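Local coordinates for protein aldehyde dehydrogenase (Trypanosoma brucei, PDB 5MYP) that probably oxidises aldehydes to the corresponding carboxylic acids, using NAD+ as the electron acceptor, at residues E15-I20 with V183-A188; K23-F28 with R193-L198; R65-D70 with V74-P79; I197-T200 with V205-I208. One frame throughout, in Å; residues are numbered along the deposited sequence. Where two conformers were deposited one is given.

The four contacts show how chemistry follows place in a fold. Contacts 1 and 2 fasten the same helix, 16-29, at two sites about 14 Å apart between centres, and both are only partly buried: the first is a small apolar touch between helices, the second a charged grip on the approach to strand 196-200. That strand also serves contact 4, a buried packing of ring and methyl groups at the end of the strand lying nearer the predicted active site. Contact 3, about 30 Å from contacts 1 and 2 between centres, is buried too, yet polar, with an arginine-glutamate pair spanning the start of helix 69-95. Contacts 2, 3 and 4 all touch the second subunit.

Contact 1: residues E15-I20 with V183-A188; sequences ENIPVI and VSETTA. Unlike the reference sequence in segment 15-20: V19 (reference Thr).
The backbones of I17 and A188 come within 7.1 Å of each other, measured between CA atoms, where the first turn of helix 16-29 meets helix 183-191. This is a small helix-helix packing contact on the outside of the domain with the mixed, largely parallel sheet of the aldehyde dehydrogenase fold, and it joins two elements far apart in the sequence. Both stretches are held by regular helical bonds, such as I20 N to N16 O and A188 N to S184 O.

One side chain does nearly all the work. I17 has CG1 beside its backbone N (chi1 -72°) and CD1 extended beyond it, which sends the delta methyl across to the other helix. There CD1 meets the methyl of A188, with 3.6 Å between I17 CD1 and A188 CB, while the backbone oxygen of E185 lies 3.7 Å from the same I17 CD1. The smallness of the alanine lets the isoleucine approach the helix backbone. E185 adds its CB, 4.2 Å from I17 CD1, but its carboxylate turns away, and OE1 accepts from G182 N. T187 OG1 donates to V183 O at 2.8 Å, reaching that oxygen from the face opposite T187 N.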
# COMPACT_ATOMS: atom_id res chain seq x y z
N GLU A 15 -7.27 30.56 0.34
CA GLU A 15 -6.22 31.09 -0.52
C GLU A 15 -4.81 30.72 -0.03
O GLU A 15 -3.90 30.55 -0.84
CB GLU A 15 -6.36 32.62 -0.63
CG GLU A 15 -5.17 33.33 -1.27
CD GLU A 15 -5.38 34.82 -1.39
OE1 GLU A 15 -4.39 35.58 -1.26
OE2 GLU A 15 -6.53 35.25 -1.61
N ASN A 16 -4.64 30.61 1.29
CA ASN A 16 -3.34 30.23 1.89
C ASN A 16 -3.02 28.73 1.83
O ASN A 16 -1.85 28.36 1.99
CB ASN A 16 -3.24 30.70 3.36
CG ASN A 16 -3.00 32.20 3.49
OD1 ASN A 16 -2.55 32.86 2.54
ND2 ASN A 16 -3.29 32.75 4.66
N ILE A 17 -4.02 27.88 1.60
CA ILE A 17 -3.80 26.43 1.56
C ILE A 17 -2.82 26.01 0.44
O ILE A 17 -1.86 25.29 0.73
CB ILE A 17 -5.14 25.64 1.55
CG1 ILE A 17 -5.78 25.74 2.94
CG2 ILE A 17 -4.92 24.17 1.16
CD1 ILE A 17 -7.25 25.34 2.99
N PRO A 18 -3.03 26.47 -0.82
CA PRO A 18 -2.03 26.22 -1.88
C PRO A 18 -0.62 26.73 -1.57
O PRO A 18 0.36 26.09 -1.94
CB PRO A 18 -2.60 26.97 -3.09
CG PRO A 18 -4.06 27.07 -2.84
CD PRO A 18 -4.27 27.06 -1.36
N VAL A 19 -0.53 27.88 -0.88
CA VAL A 19 0.76 28.49 -0.54
C VAL A 19 1.51 27.62 0.47
O VAL A 19 2.70 27.37 0.31
CB VAL A 19 0.60 29.93 0.02
CG1 VAL A 19 1.95 30.52 0.41
CG2 VAL A 19 -0.11 30.82 -0.99
N ILE A 20 0.79 27.16 1.50
CA ILE A 20 1.34 26.28 2.53
C ILE A 20 1.90 24.99 1.92
O ILE A 20 3.04 24.62 2.19
CB ILE A 20 0.28 25.97 3.63
CG1 ILE A 20 0.02 27.23 4.48
CG2 ILE A 20 0.71 24.82 4.54
CD1 ILE A 20 -1.26 27.19 5.29
N VAL A 183 -14.61 20.86 7.29
CA VAL A 183 -14.82 20.21 6.00
C VAL A 183 -14.31 21.07 4.84
O VAL A 183 -13.65 20.56 3.94
CB VAL A 183 -16.31 19.84 5.77
CG1 VAL A 183 -16.57 19.33 4.36
CG2 VAL A 183 -16.73 18.78 6.79
N SER A 184 -14.62 22.36 4.88
CA SER A 184 -14.19 23.31 3.83
C SER A 184 -12.67 23.28 3.63
O SER A 184 -12.19 23.16 2.50
CB SER A 184 -14.65 24.73 4.17
OG SER A 184 -14.05 25.69 3.31
N GLU A 185 -11.94 23.37 4.74
CA GLU A 185 -10.48 23.45 4.69
C GLU A 185 -9.85 22.08 4.37
O GLU A 185 -8.84 22.02 3.68
CB GLU A 185 -9.91 24.03 5.99
CG GLU A 185 -10.28 25.50 6.23
CD GLU A 185 -11.66 25.72 6.83
OE1 GLU A 185 -12.36 24.74 7.18
OE2 GLU A 185 -12.07 26.89 6.99
N THR A 186 -10.46 21.01 4.87
CA THR A 186 -10.02 19.64 4.56
C THR A 186 -10.24 19.30 3.09
O THR A 186 -9.36 18.74 2.45
CB THR A 186 -10.72 18.60 5.46
OG1 THR A 186 -10.53 18.95 6.83
CG2 THR A 186 -10.17 17.19 5.22
N THR A 187 -11.42 19.65 2.57
CA THR A 187 -11.71 19.50 1.14
C THR A 187 -10.69 20.25 0.29
O THR A 187 -10.19 19.71 -0.69
CB THR A 187 -13.14 19.99 0.81
OG1 THR A 187 -14.08 19.21 1.56
CG2 THR A 187 -13.45 19.86 -0.67
N ALA A 188 -10.36 21.48 0.70
CA ALA A 188 -9.39 22.32 -0.03
C ALA A 188 -7.97 21.75 -0.02
O ALA A 188 -7.30 21.73 -1.06
CB ALA A 188 -9.39 23.73 0.54

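Contact 2: residues K23-F28 with R193-L198; sequences KCREAF and RFDHIL
R193 offers R25 its backbone oxygen rather than its side chain. The bond from R25 NH2 to R193 O measures 3.0 Å, and the oxygen lies in the guanidinium plane although the donor stands well above the carbonyl plane. A water bridges the same two residues, accepting from R25 NE at 2.9 Å and donating to R193 O at 2.8 Å. The R193 guanidinium itself points to the dimer partner, forming a salt bridge with E390 of the second subunit.

At F194 the chain passes the edge of the R25 guanidinium, while the ring turns into the core against V120, L122 and V149. D195 then supplies the charge. D195 OD2 accepts from both R25 NH1 (2.7 Å), through the syn lone pair, and R25 NH2 (2.9 Å), from above the carboxylate plane; the two flat groups stand 72° apart. V120 N donates to the same oxygen, which is thus gripped by three N-H groups and probably favoured as a carboxylate. Bends at chi2 (65°) and chi3 (60°) curl the R25 chain and bring its guanidinium to the loop before the strand.

H196 and L198 bond to L122 of strand 110-124, and I197 bonds on the other side to T221 of strand 220-223. The whole is an arginine fastening an outer helix to the loop that leads into a central strand of a Rossmann-type domain.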
# COMPACT_ATOMS: atom_id res chain seq x y z
N LYS A 23 5.01 25.71 -0.40
CA LYS A 23 6.22 25.97 0.39
C LYS A 23 6.85 24.66 0.88
O LYS A 23 8.07 24.51 0.83
CB LYS A 23 5.93 26.90 1.58
CG LYS A 23 5.85 28.36 1.22
CD LYS A 23 5.52 29.22 2.44
CE LYS A 23 5.28 30.67 2.04
NZ LYS A 23 4.58 31.44 3.11
N CYS A 24 6.02 23.73 1.33
CA CYS A 24 6.49 22.39 1.74
C CYS A 24 7.06 21.59 0.57
O CYS A 24 8.07 20.90 0.72
CB CYS A 24 5.37 21.61 2.44
SG CYS A 24 4.84 22.34 4.01
N ARG A 25 6.42 21.69 -0.59
CA ARG A 25 6.88 21.07 -1.84
C ARG A 25 8.26 21.60 -2.25
O ARG A 25 9.18 20.82 -2.51
CB ARG A 25 5.85 21.32 -2.95
CG ARG A 25 6.21 20.86 -4.35
CD ARG A 25 6.35 19.36 -4.46
NE ARG A 25 5.12 18.65 -4.11
CZ ARG A 25 5.03 17.33 -3.99
NH1 ARG A 25 6.08 16.55 -4.21
NH2 ARG A 25 3.87 16.78 -3.65
N GLU A 26 8.38 22.92 -2.29
CA GLU A 26 9.65 23.58 -2.62
C GLU A 26 10.76 23.22 -1.63
O GLU A 26 11.90 22.97 -2.03
CB GLU A 26 9.45 25.10 -2.68
CG GLU A 26 10.73 25.90 -2.92
CD GLU A 26 11.24 25.80 -4.34
OE1 GLU A 26 10.56 25.16 -5.18
OE2 GLU A 26 12.31 26.38 -4.62
N ALA A 27 10.40 23.16 -0.34
CA ALA A 27 11.34 22.75 0.72
C ALA A 27 11.86 21.33 0.50
O ALA A 27 13.07 21.09 0.58
CB ALA A 27 10.68 22.88 2.09
N PHE A 28 10.96 20.40 0.21
CA PHE A 28 11.35 19.04 -0.14
C PHE A 28 12.30 19.03 -1.34
O PHE A 28 13.36 18.42 -1.27
CB PHE A 28 10.16 18.14 -0.46
CG PHE A 28 10.57 16.77 -0.92
CD1 PHE A 28 11.02 15.83 -0.00
CD2 PHE A 28 10.58 16.44 -2.28
CE1 PHE A 28 11.45 14.58 -0.42
CE2 PHE A 28 11.01 15.19 -2.70
CZ PHE A 28 11.45 14.25 -1.76
N ARG A 193 -1.64 18.41 -4.29
CA ARG A 193 -0.94 17.17 -4.61
C ARG A 193 0.05 16.78 -3.51
O ARG A 193 0.98 17.53 -3.20
CB ARG A 193 -0.20 17.30 -5.94
CG ARG A 193 0.50 16.01 -6.34
CD ARG A 193 1.02 16.04 -7.76
NE ARG A 193 1.70 14.79 -8.08
CZ ARG A 193 2.27 14.51 -9.25
NH1 ARG A 193 2.24 15.40 -10.23
NH2 ARG A 193 2.87 13.34 -9.43
N PHE A 194 -0.17 15.61 -2.92
CA PHE A 194 0.75 15.01 -1.96
C PHE A 194 1.27 13.69 -2.52
O PHE A 194 0.69 13.12 -3.45
CB PHE A 194 0.05 14.77 -0.63
CG PHE A 194 -0.36 16.03 0.06
CD1 PHE A 194 0.56 16.74 0.82
CD2 PHE A 194 -1.65 16.52 -0.07
CE1 PHE A 194 0.19 17.92 1.46
CE2 PHE A 194 -2.03 17.70 0.56
CZ PHE A 194 -1.11 18.40 1.33
N ASP A 195 2.37 13.22 -1.94
CA ASP A 195 2.98 11.95 -2.33
C ASP A 195 2.55 10.78 -1.45
O ASP A 195 2.79 9.63 -1.79
CB ASP A 195 4.49 12.10 -2.38
CG ASP A 195 4.90 13.19 -3.35
OD1 ASP A 195 4.91 12.92 -4.57
OD2 ASP A 195 5.17 14.33 -2.89
N HIS A 196 1.93 11.10 -0.32
CA HIS A 196 1.27 10.13 0.55
C HIS A 196 0.28 10.87 1.45
O HIS A 196 0.53 12.02 1.84
CB HIS A 196 2.29 9.40 1.43
CG HIS A 196 1.79 8.10 1.97
ND1 HIS A 196 2.12 6.88 1.41
CD2 HIS A 196 0.96 7.82 3.01
CE1 HIS A 196 1.53 5.91 2.08
NE2 HIS A 196 0.82 6.45 3.06
N ILE A 197 -0.83 10.22 1.78
CA ILE A 197 -1.80 10.76 2.73
C ILE A 197 -2.04 9.71 3.82
O ILE A 197 -2.36 8.56 3.51
CB ILE A 197 -3.15 11.12 2.06
CG1 ILE A 197 -2.94 12.20 0.99
CG2 ILE A 197 -4.17 11.59 3.10
CD1 ILE A 197 -4.08 12.33 -0.01
N LEU A 198 -1.87 10.10 5.08
CA LEU A 198 -2.31 9.27 6.21
C LEU A 198 -3.55 9.91 6.83
O LEU A 198 -3.51 11.07 7.23
CB LEU A 198 -1.20 9.07 7.25
CG LEU A 198 -1.53 8.01 8.33
CD1 LEU A 198 -0.30 7.20 8.73
CD2 LEU A 198 -2.21 8.61 9.55
O HOH W 1 2.37 19.71 -4.22

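Contact 3: residues R65-D70 with V74-P79; sequences RRRHRD and VMEILP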
# COMPACT_ATOMS: atom_id res chain seq x y z
N ARG A 65 -11.10 16.69 26.06
CA ARG A 65 -11.60 15.32 26.32
C ARG A 65 -12.08 15.06 27.76
O ARG A 65 -12.72 14.03 28.00
CB ARG A 65 -10.50 14.31 25.99
CG ARG A 65 -10.01 14.35 24.54
CD ARG A 65 -10.89 13.52 23.62
NE ARG A 65 -12.28 13.96 23.62
CZ ARG A 65 -13.24 13.38 24.33
NH1 ARG A 65 -14.46 13.85 24.28
NH2 ARG A 65 -12.97 12.33 25.10
N ARG A 66 -11.78 15.97 28.69
CA ARG A 66 -11.90 15.70 30.14
C ARG A 66 -11.13 14.44 30.57
O ARG A 66 -11.53 13.73 31.50
CB ARG A 66 -13.37 15.65 30.60
CG ARG A 66 -13.55 15.97 32.09
CD ARG A 66 -15.01 16.07 32.47
NE ARG A 66 -15.70 14.80 32.28
CZ ARG A 66 -17.00 14.65 32.01
NH1 ARG A 66 -17.81 15.69 31.87
NH2 ARG A 66 -17.49 13.42 31.87
N ARG A 67 -10.01 14.19 29.89
CA ARG A 67 -9.16 13.05 30.15
C ARG A 67 -8.15 13.47 31.22
O ARG A 67 -7.58 14.56 31.14
CB ARG A 67 -8.48 12.62 28.85
CG ARG A 67 -7.62 11.38 28.96
CD ARG A 67 -7.84 10.42 27.80
NE ARG A 67 -7.91 11.03 26.47
CZ ARG A 67 -6.87 11.50 25.79
NH1 ARG A 67 -5.66 11.49 26.33
NH2 ARG A 67 -7.04 12.02 24.58
N HIS A 68 -7.95 12.61 32.22
CA HIS A 68 -7.02 12.90 33.33
C HIS A 68 -5.58 12.93 32.82
O HIS A 68 -5.22 12.18 31.90
CB HIS A 68 -7.16 11.84 34.43
CG HIS A 68 -6.53 12.22 35.73
ND1 HIS A 68 -5.18 12.07 35.98
CD2 HIS A 68 -7.07 12.73 36.87
CE1 HIS A 68 -4.92 12.48 37.21
NE2 HIS A 68 -6.04 12.88 37.77
N ARG A 69 -4.77 13.82 33.41
CA ARG A 69 -3.35 14.00 33.04
C ARG A 69 -2.58 12.68 32.92
O ARG A 69 -1.85 12.46 31.95
CB ARG A 69 -2.66 14.90 34.06
CG ARG A 69 -1.14 14.87 34.00
CD ARG A 69 -0.53 15.75 35.07
NE ARG A 69 0.89 15.48 35.21
CZ ARG A 69 1.87 16.10 34.54
NH1 ARG A 69 1.60 17.06 33.65
NH2 ARG A 69 3.13 15.76 34.76
N ASP A 70 -2.72 11.84 33.94
CA ASP A 70 -2.05 10.53 33.98
C ASP A 70 -2.50 9.60 32.85
O ASP A 70 -1.68 8.85 32.31
CB ASP A 70 -2.29 9.85 35.33
CG ASP A 70 -1.65 10.60 36.50
OD1 ASP A 70 -0.89 11.56 36.28
OD2 ASP A 70 -1.92 10.21 37.66
N VAL A 74 0.06 8.24 29.88
CA VAL A 74 0.15 6.82 29.50
C VAL A 74 -0.20 6.60 28.02
O VAL A 74 0.49 5.85 27.33
CB VAL A 74 -0.75 5.95 30.42
CG1 VAL A 74 -0.89 4.52 29.89
CG2 VAL A 74 -0.21 5.93 31.84
N MET A 75 -1.25 7.26 27.55
CA MET A 75 -1.81 6.99 26.21
C MET A 75 -1.19 7.82 25.08
O MET A 75 -1.19 7.36 23.93
CB MET A 75 -3.33 7.20 26.21
CG MET A 75 -4.10 6.28 27.17
SD MET A 75 -3.89 4.52 26.87
CE MET A 75 -4.57 4.35 25.22
N GLU A 76 -0.67 9.01 25.38
CA GLU A 76 -0.18 9.93 24.34
C GLU A 76 1.28 10.37 24.53
O GLU A 76 2.08 10.20 23.63
CB GLU A 76 -1.10 11.14 24.21
CG GLU A 76 -2.52 10.78 23.80
CD GLU A 76 -3.32 11.95 23.28
OE1 GLU A 76 -3.05 12.43 22.16
OE2 GLU A 76 -4.23 12.40 24.01
N ILE A 77 1.61 10.91 25.71
CA ILE A 77 2.92 11.54 25.92
C ILE A 77 4.05 10.51 25.88
O ILE A 77 5.01 10.68 25.12
CB ILE A 77 2.99 12.32 27.26
CG1 ILE A 77 1.91 13.42 27.34
CG2 ILE A 77 4.38 12.92 27.47
CD1 ILE A 77 2.00 14.50 26.28
N LEU A 78 3.93 9.45 26.67
CA LEU A 78 4.97 8.41 26.72
C LEU A 78 5.16 7.64 25.39
O LEU A 78 6.30 7.43 24.99
CB LEU A 78 4.74 7.43 27.89
CG LEU A 78 4.95 7.98 29.31
CD1 LEU A 78 4.56 6.93 30.34
CD2 LEU A 78 6.38 8.45 29.53
N PRO A 79 4.06 7.23 24.72
CA PRO A 79 4.22 6.64 23.38
C PRO A 79 4.89 7.55 22.35
O PRO A 79 5.69 7.06 21.55
CB PRO A 79 2.77 6.34 22.97
CG PRO A 79 2.08 6.07 24.25
CD PRO A 79 2.70 7.02 25.24
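R67 and E76 meet end-on, both terminal nitrogens of the arginine directed at a single carboxylate oxygen. The pair bridges the N-terminal turns of helix 69-95, whose N-cap is H68: its ND1 accepts from D70 N at 3.2 Å, while its ring stacks on Y477 of the second subunit.

R67 NH1 and NH2 each lie 2.9 Å from E76 OE2, which sits almost in the guanidinium plane, at the edge between the two nitrogens. The carboxylate is turned by 51° against that plane. NH1 meets the anti lone pair of OE2, whereas NH2 comes from above the carboxylate. E76 reaches across with CG beside its backbone N (chi1 -61°) and the chain extended beyond it. Its other oxygen, OE1, accepts from the backbone N of L131 and of L132, and R67 NE donates to N254 OD1. With each group tied on a second side, the buried charges probably compensate one another, and the extra bonds should restrict their rotation.

Well apart from the salt bridge, V74 N donates to D70 O, 3.1 Å away, just before the helix widens into a pi-type turn at 74-77. A methyl group, V74 CG2, lies 3.3 Å from D70 O.

Contact 4: residues I197-T200 with V205-I208; sequences ILYT and VAEI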
# COMPACT_ATOMS: atom_id res chain seq x y z
N ILE A 197 -0.83 10.22 1.78
CA ILE A 197 -1.80 10.76 2.73
C ILE A 197 -2.04 9.71 3.82
O ILE A 197 -2.36 8.56 3.51
CB ILE A 197 -3.15 11.12 2.06
CG1 ILE A 197 -2.94 12.20 0.99
CG2 ILE A 197 -4.17 11.59 3.10
CD1 ILE A 197 -4.08 12.33 -0.01
N LEU A 198 -1.87 10.10 5.08
CA LEU A 198 -2.31 9.27 6.21
C LEU A 198 -3.55 9.91 6.83
O LEU A 198 -3.51 11.07 7.23
CB LEU A 198 -1.20 9.07 7.25
CG LEU A 198 -1.53 8.01 8.33
CD1 LEU A 198 -0.30 7.20 8.73
CD2 LEU A 198 -2.21 8.61 9.55
N TYR A 199 -4.62 9.13 6.92
CA TYR A 199 -5.88 9.57 7.52
C TYR A 199 -6.30 8.62 8.63
O TYR A 199 -6.33 7.41 8.43
CB TYR A 199 -7.00 9.65 6.46
CG TYR A 199 -8.37 9.86 7.08
CD1 TYR A 199 -8.79 11.13 7.45
CD2 TYR A 199 -9.22 8.79 7.32
CE1 TYR A 199 -10.03 11.34 8.04
CE2 TYR A 199 -10.46 8.98 7.91
CZ TYR A 199 -10.87 10.25 8.27
OH TYR A 199 -12.10 10.44 8.85
N THR A 200 -6.62 9.19 9.79
CA THR A 200 -7.20 8.45 10.90
C THR A 200 -8.60 9.01 11.14
O THR A 200 -8.79 10.23 11.20
CB THR A 200 -6.35 8.59 12.18
OG1 THR A 200 -4.99 8.25 11.88
CG2 THR A 200 -6.86 7.68 13.29
N VAL A 205 -15.62 8.93 5.91
CA VAL A 205 -14.75 10.02 5.45
C VAL A 205 -13.51 9.48 4.71
O VAL A 205 -13.01 10.12 3.78
CB VAL A 205 -14.34 10.95 6.62
CG1 VAL A 205 -13.34 12.02 6.17
CG2 VAL A 205 -15.58 11.60 7.24
N ALA A 206 -13.03 8.30 5.11
CA ALA A 206 -11.93 7.63 4.40
C ALA A 206 -12.20 7.46 2.90
O ALA A 206 -11.30 7.65 2.08
CB ALA A 206 -11.62 6.27 5.02
N GLU A 207 -13.44 7.11 2.56
CA GLU A 207 -13.86 7.00 1.15
C GLU A 207 -13.67 8.32 0.40
O GLU A 207 -13.23 8.32 -0.74
CB GLU A 207 -15.32 6.55 1.04
CG GLU A 207 -15.59 5.13 1.53
CD GLU A 207 -17.04 4.71 1.39
OE1 GLU A 207 -17.83 5.40 0.70
OE2 GLU A 207 -17.40 3.66 1.98
N ILE A 208 -14.01 9.43 1.06
CA ILE A 208 -13.84 10.78 0.50
C ILE A 208 -12.36 11.14 0.34
O ILE A 208 -11.95 11.71 -0.68
CB ILE A 208 -14.56 11.85 1.36
CG1 ILE A 208 -16.08 11.60 1.38
CG2 ILE A 208 -14.28 13.27 0.86
CD1 ILE A 208 -16.81 12.25 2.53
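The hydroxyl of Y199 lies against V205 while it is bonded to the backbone just ahead of the helix, through S202 N. V205 is tied to the same turn, its N being hydrogen-bonded to S202 OG. One serine therefore positions both partners of the contact.

Y199 OH is 3.2 Å from V205 CB and 3.3 Å from V205 CG1, and V205 CG1 lies 3.7 Å from Y199 CZ. The side chains cross at about a right angle, and V205 CB and CG1 bear on the hydroxyl end of the phenol. Y199 is directed there with CG anti to its backbone N (chi1 170°), which carries the ring away from the strand and toward the first turn of the helix. Farther down the ring, A206 continues the contact, with 4.1 Å between Y199 CE2 and A206 CB. V209, L222 and I124 also pack on Y199, burying it between helix and sheet.

The predicted active site lies nearby: the Y199 side chain is about 7 Å from that of E223 and about 9 Å from that of C259. A glycerol, probably from the crystallisation liquor, lies about 4 Å from the V205 side chain. Here strand 196-200 leads into helix 203-214, the first half of the beta-alpha-beta crossover completed by strand 220-223; in related aldehyde dehydrogenases this strand-to-helix turn borders the NAD-binding cleft.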